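Side-chain contact in uncharacterized protein (Enterococcus faecalis, PDB 2QRU), which is of unknown function but has an alpha/beta-hydrolase fold and is probably a hydrolase: residues L174-S179 / A183-F188. Residues are numbered along the deposited sequence; the frame is centred on the assembly and turned at random.
Sequences LLYHYS and ALLPHF
Helix 173-181 is followed by helix 185-189 after a short link in which Ala-183 takes positive phi (62°), and Leu-184 N reaches back to Ser-179 O at 2.7 Å in a nearly straight bond (163°). Ser-179 is the central residue of the contact. With chi1 at 71°, its OG folds back over its own helix and donates to Tyr-176 O at 2.8 Å. The proton is used inside the helix, and Leu-185 CD1 lies against the oxygen OG of Ser-179 at 3.3 Å. Ser-179 CB points toward the second helix and lies obliquely against the Phe-188 ring, 3.4 Å from CD2. Leu-175 reaches the same ring from one turn earlier, its CD1 lying 3.8 Å from Phe-188 CE2. On one side of Ser-179, Tyr-176 CE1 meets Leu-185 CD2 at 4.2 Å, a looser touch; on the other, Leu-184 CD1 touches Tyr-178 CE2 just as loosely. Beyond the contact, Phe-188 O accepts a hydrogen bond from Lys-73 NZ. The Tyr-176 side chain lies close to a bound phosphate, probably a crystallisation ion, and may border a pocket near a possible Ser-His-Asp triad. Helix 173-181 itself ends in a Schellman motif, made by Ala-183 and the Leu-184 N to Ser-179 O bond, and helix 185-189 follows directly.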
ATOM      1  N   LEU A 174       3.330  10.271  14.647  1.00 29.04           N
ATOM      2  CA  LEU A 174       4.539  10.558  15.424  1.00 29.07           C
ATOM      3  C   LEU A 174       5.284   9.301  15.869  1.00 28.87           C
ATOM      4  O   LEU A 174       6.506   9.334  16.030  1.00 28.30           O
ATOM      5  CB  LEU A 174       4.234  11.448  16.644  1.00 29.04           C
ATOM      6  CG  LEU A 174       3.821  12.889  16.345  1.00 30.64           C
ATOM      7  CD1 LEU A 174       3.796  13.755  17.585  1.00 32.27           C
ATOM      8  CD2 LEU A 174       4.708  13.498  15.257  1.00 33.70           C
ATOM      9  N   LEU A 175       4.553   8.213  16.097  1.00 28.76           N
ATOM     10  CA  LEU A 175       5.183   6.974  16.561  1.00 28.80           C
ATOM     11  C   LEU A 175       6.093   6.438  15.461  1.00 28.79           C
ATOM     12  O   LEU A 175       7.211   5.971  15.714  1.00 28.11           O
ATOM     13  CB  LEU A 175       4.126   5.932  16.951  1.00 28.92           C
ATOM     14  CG  LEU A 175       4.640   4.638  17.606  1.00 28.07           C
ATOM     15  CD1 LEU A 175       5.308   4.891  18.951  1.00 27.09           C
ATOM     16  CD2 LEU A 175       3.494   3.649  17.754  1.00 28.88           C
ATOM     17  N   TYR A 176       5.594   6.526  14.233  1.00 28.48           N
ATOM     18  CA  TYR A 176       6.352   6.150  13.053  1.00 29.28           C
ATOM     19  C   TYR A 176       7.661   6.947  12.967  1.00 29.71           C
ATOM     20  O   TYR A 176       8.755   6.374  12.884  1.00 30.16           O
ATOM     21  CB  TYR A 176       5.485   6.375  11.813  1.00 29.24           C
ATOM     22  CG  TYR A 176       6.184   6.033  10.521  1.00 30.03           C
ATOM     23  CD1 TYR A 176       6.725   4.764  10.312  1.00 28.74           C
ATOM     24  CD2 TYR A 176       6.309   6.986   9.508  1.00 29.54           C
ATOM     25  CE1 TYR A 176       7.369   4.438   9.090  1.00 30.25           C
ATOM     26  CE2 TYR A 176       6.964   6.689   8.316  1.00 30.66           C
ATOM     27  CZ  TYR A 176       7.479   5.424   8.107  1.00 31.16           C
ATOM     28  OH  TYR A 176       8.108   5.170   6.908  1.00 31.80           O
ATOM     29  N   HIS A 177       7.554   8.270  13.019  1.00 30.29           N
ATOM     30  CA  HIS A 177       8.735   9.096  12.876  1.00 31.04           C
ATOM     31  C   HIS A 177       9.682   9.021  14.054  1.00 31.10           C
ATOM     32  O   HIS A 177      10.906   9.108  13.876  1.00 30.92           O
ATOM     33  CB  HIS A 177       8.358  10.506  12.469  1.00 31.69           C
ATOM     34  CG  HIS A 177       7.884  10.571  11.062  1.00 32.98           C
ATOM     35  ND1 HIS A 177       8.749  10.692   9.998  1.00 35.30           N
ATOM     36  CD2 HIS A 177       6.647  10.440  10.530  1.00 34.54           C
ATOM     37  CE1 HIS A 177       8.064  10.669   8.871  1.00 35.37           C
ATOM     38  NE2 HIS A 177       6.786  10.520   9.167  1.00 37.44           N
ATOM     39  N   TYR A 178       9.121   8.817  15.248  1.00 30.46           N
ATOM     40  CA  TYR A 178       9.910   8.522  16.435  1.00 30.75           C
ATOM     41  C   TYR A 178      10.751   7.250  16.232  1.00 30.89           C
ATOM     42  O   TYR A 178      11.956   7.254  16.492  1.00 30.14           O
ATOM     43  CB  TYR A 178       8.993   8.379  17.657  1.00 30.59           C
ATOM     44  CG  TYR A 178       9.719   8.065  18.953  1.00 30.84           C
ATOM     45  CD1 TYR A 178      10.345   9.076  19.681  1.00 30.75           C
ATOM     46  CD2 TYR A 178       9.766   6.764  19.454  1.00 31.08           C
ATOM     47  CE1 TYR A 178      11.008   8.803  20.877  1.00 31.63           C
ATOM     48  CE2 TYR A 178      10.434   6.476  20.657  1.00 31.14           C
ATOM     49  CZ  TYR A 178      11.048   7.502  21.356  1.00 31.21           C
ATOM     50  OH  TYR A 178      11.701   7.236  22.539  1.00 33.19           O
ATOM     51  N   SER A 179      10.121   6.178  15.743  1.00 30.76           N
ATOM     52  CA  SER A 179      10.827   4.906  15.604  1.00 30.86           C
ATOM     53  C   SER A 179      11.970   5.043  14.601  1.00 31.54           C
ATOM     54  O   SER A 179      13.045   4.488  14.817  1.00 31.88           O
ATOM     55  CB  SER A 179       9.886   3.748  15.249  1.00 30.14           C
ATOM     56  OG  SER A 179       9.388   3.824  13.918  1.00 31.00           O
ATOM     57  N   ALA A 183      15.985   4.723  15.621  1.00 31.68           N
ATOM     58  CA  ALA A 183      16.508   3.470  15.058  1.00 31.66           C
ATOM     59  C   ALA A 183      15.742   2.222  15.545  1.00 31.30           C
ATOM     60  O   ALA A 183      16.316   1.143  15.691  1.00 31.42           O
ATOM     61  CB  ALA A 183      18.032   3.344  15.332  1.00 31.60           C
ATOM     62  N   LEU A 184      14.439   2.374  15.778  1.00 30.48           N
ATOM     63  CA  LEU A 184      13.620   1.292  16.340  1.00 29.98           C
ATOM     64  C   LEU A 184      12.678   0.665  15.306  1.00 29.27           C
ATOM     65  O   LEU A 184      11.920  -0.263  15.610  1.00 29.00           O
ATOM     66  CB  LEU A 184      12.789   1.810  17.515  1.00 30.25           C
ATOM     67  CG  LEU A 184      13.499   2.199  18.811  1.00 31.00           C
ATOM     68  CD1 LEU A 184      12.528   2.925  19.724  1.00 32.96           C
ATOM     69  CD2 LEU A 184      14.071   0.974  19.498  1.00 31.88           C
ATOM     70  N   LEU A 185      12.702   1.177  14.082  1.00 28.36           N
ATOM     71  CA  LEU A 185      11.736   0.701  13.115  1.00 27.94           C
ATOM     72  C   LEU A 185      11.820  -0.818  12.903  1.00 27.93           C
ATOM     73  O   LEU A 185      10.796  -1.494  12.947  1.00 27.24           O
ATOM     74  CB  LEU A 185      11.814   1.486  11.793  1.00 28.08           C
ATOM     75  CG  LEU A 185      10.634   1.266  10.860  1.00 28.78           C
ATOM     76  CD1 LEU A 185       9.308   1.556  11.555  1.00 29.52           C
ATOM     77  CD2 LEU A 185      10.794   2.084   9.544  1.00 28.95           C
ATOM     78  N   PRO A 186      13.039  -1.368  12.683  1.00 27.92           N
ATOM     79  CA  PRO A 186      13.087  -2.824  12.559  1.00 28.02           C
ATOM     80  C   PRO A 186      12.517  -3.543  13.777  1.00 27.64           C
ATOM     81  O   PRO A 186      11.799  -4.527  13.621  1.00 27.53           O
ATOM     82  CB  PRO A 186      14.588  -3.111  12.377  1.00 28.53           C
ATOM     83  CG  PRO A 186      15.093  -1.852  11.721  1.00 28.26           C
ATOM     84  CD  PRO A 186      14.377  -0.774  12.488  1.00 28.57           C
ATOM     85  N   HIS A 187      12.812  -3.039  14.973  1.00 27.60           N
ATOM     86  CA  HIS A 187      12.321  -3.666  16.198  1.00 27.39           C
ATOM     87  C   HIS A 187      10.789  -3.587  16.228  1.00 26.77           C
ATOM     88  O   HIS A 187      10.119  -4.572  16.562  1.00 26.96           O
ATOM     89  CB  HIS A 187      12.928  -3.018  17.444  1.00 27.36           C
ATOM     90  CG  HIS A 187      12.484  -3.659  18.721  1.00 29.44           C
ATOM     91  ND1 HIS A 187      12.983  -4.868  19.157  1.00 32.06           N
ATOM     92  CD2 HIS A 187      11.562  -3.278  19.638  1.00 30.64           C
ATOM     93  CE1 HIS A 187      12.399  -5.195  20.300  1.00 31.63           C
ATOM     94  NE2 HIS A 187      11.532  -4.249  20.611  1.00 29.73           N
ATOM     95  N   PHE A 188      10.252  -2.426  15.864  1.00 25.81           N
ATOM     96  CA  PHE A 188       8.797  -2.236  15.822  1.00 26.02           C
ATOM     97  C   PHE A 188       8.168  -3.231  14.851  1.00 25.66           C
ATOM     98  O   PHE A 188       7.103  -3.777  15.113  1.00 25.77           O
ATOM     99  CB  PHE A 188       8.430  -0.798  15.435  1.00 26.53           C
ATOM    100  CG  PHE A 188       8.402   0.162  16.602  1.00 26.59           C
ATOM    101  CD1 PHE A 188       9.041  -0.147  17.809  1.00 27.85           C
ATOM    102  CD2 PHE A 188       7.757   1.388  16.484  1.00 27.91           C
ATOM    103  CE1 PHE A 188       9.017   0.745  18.886  1.00 28.83           C
ATOM    104  CE2 PHE A 188       7.736   2.290  17.559  1.00 28.68           C
ATOM    105  CZ  PHE A 188       8.360   1.970  18.748  1.00 27.54           C
TER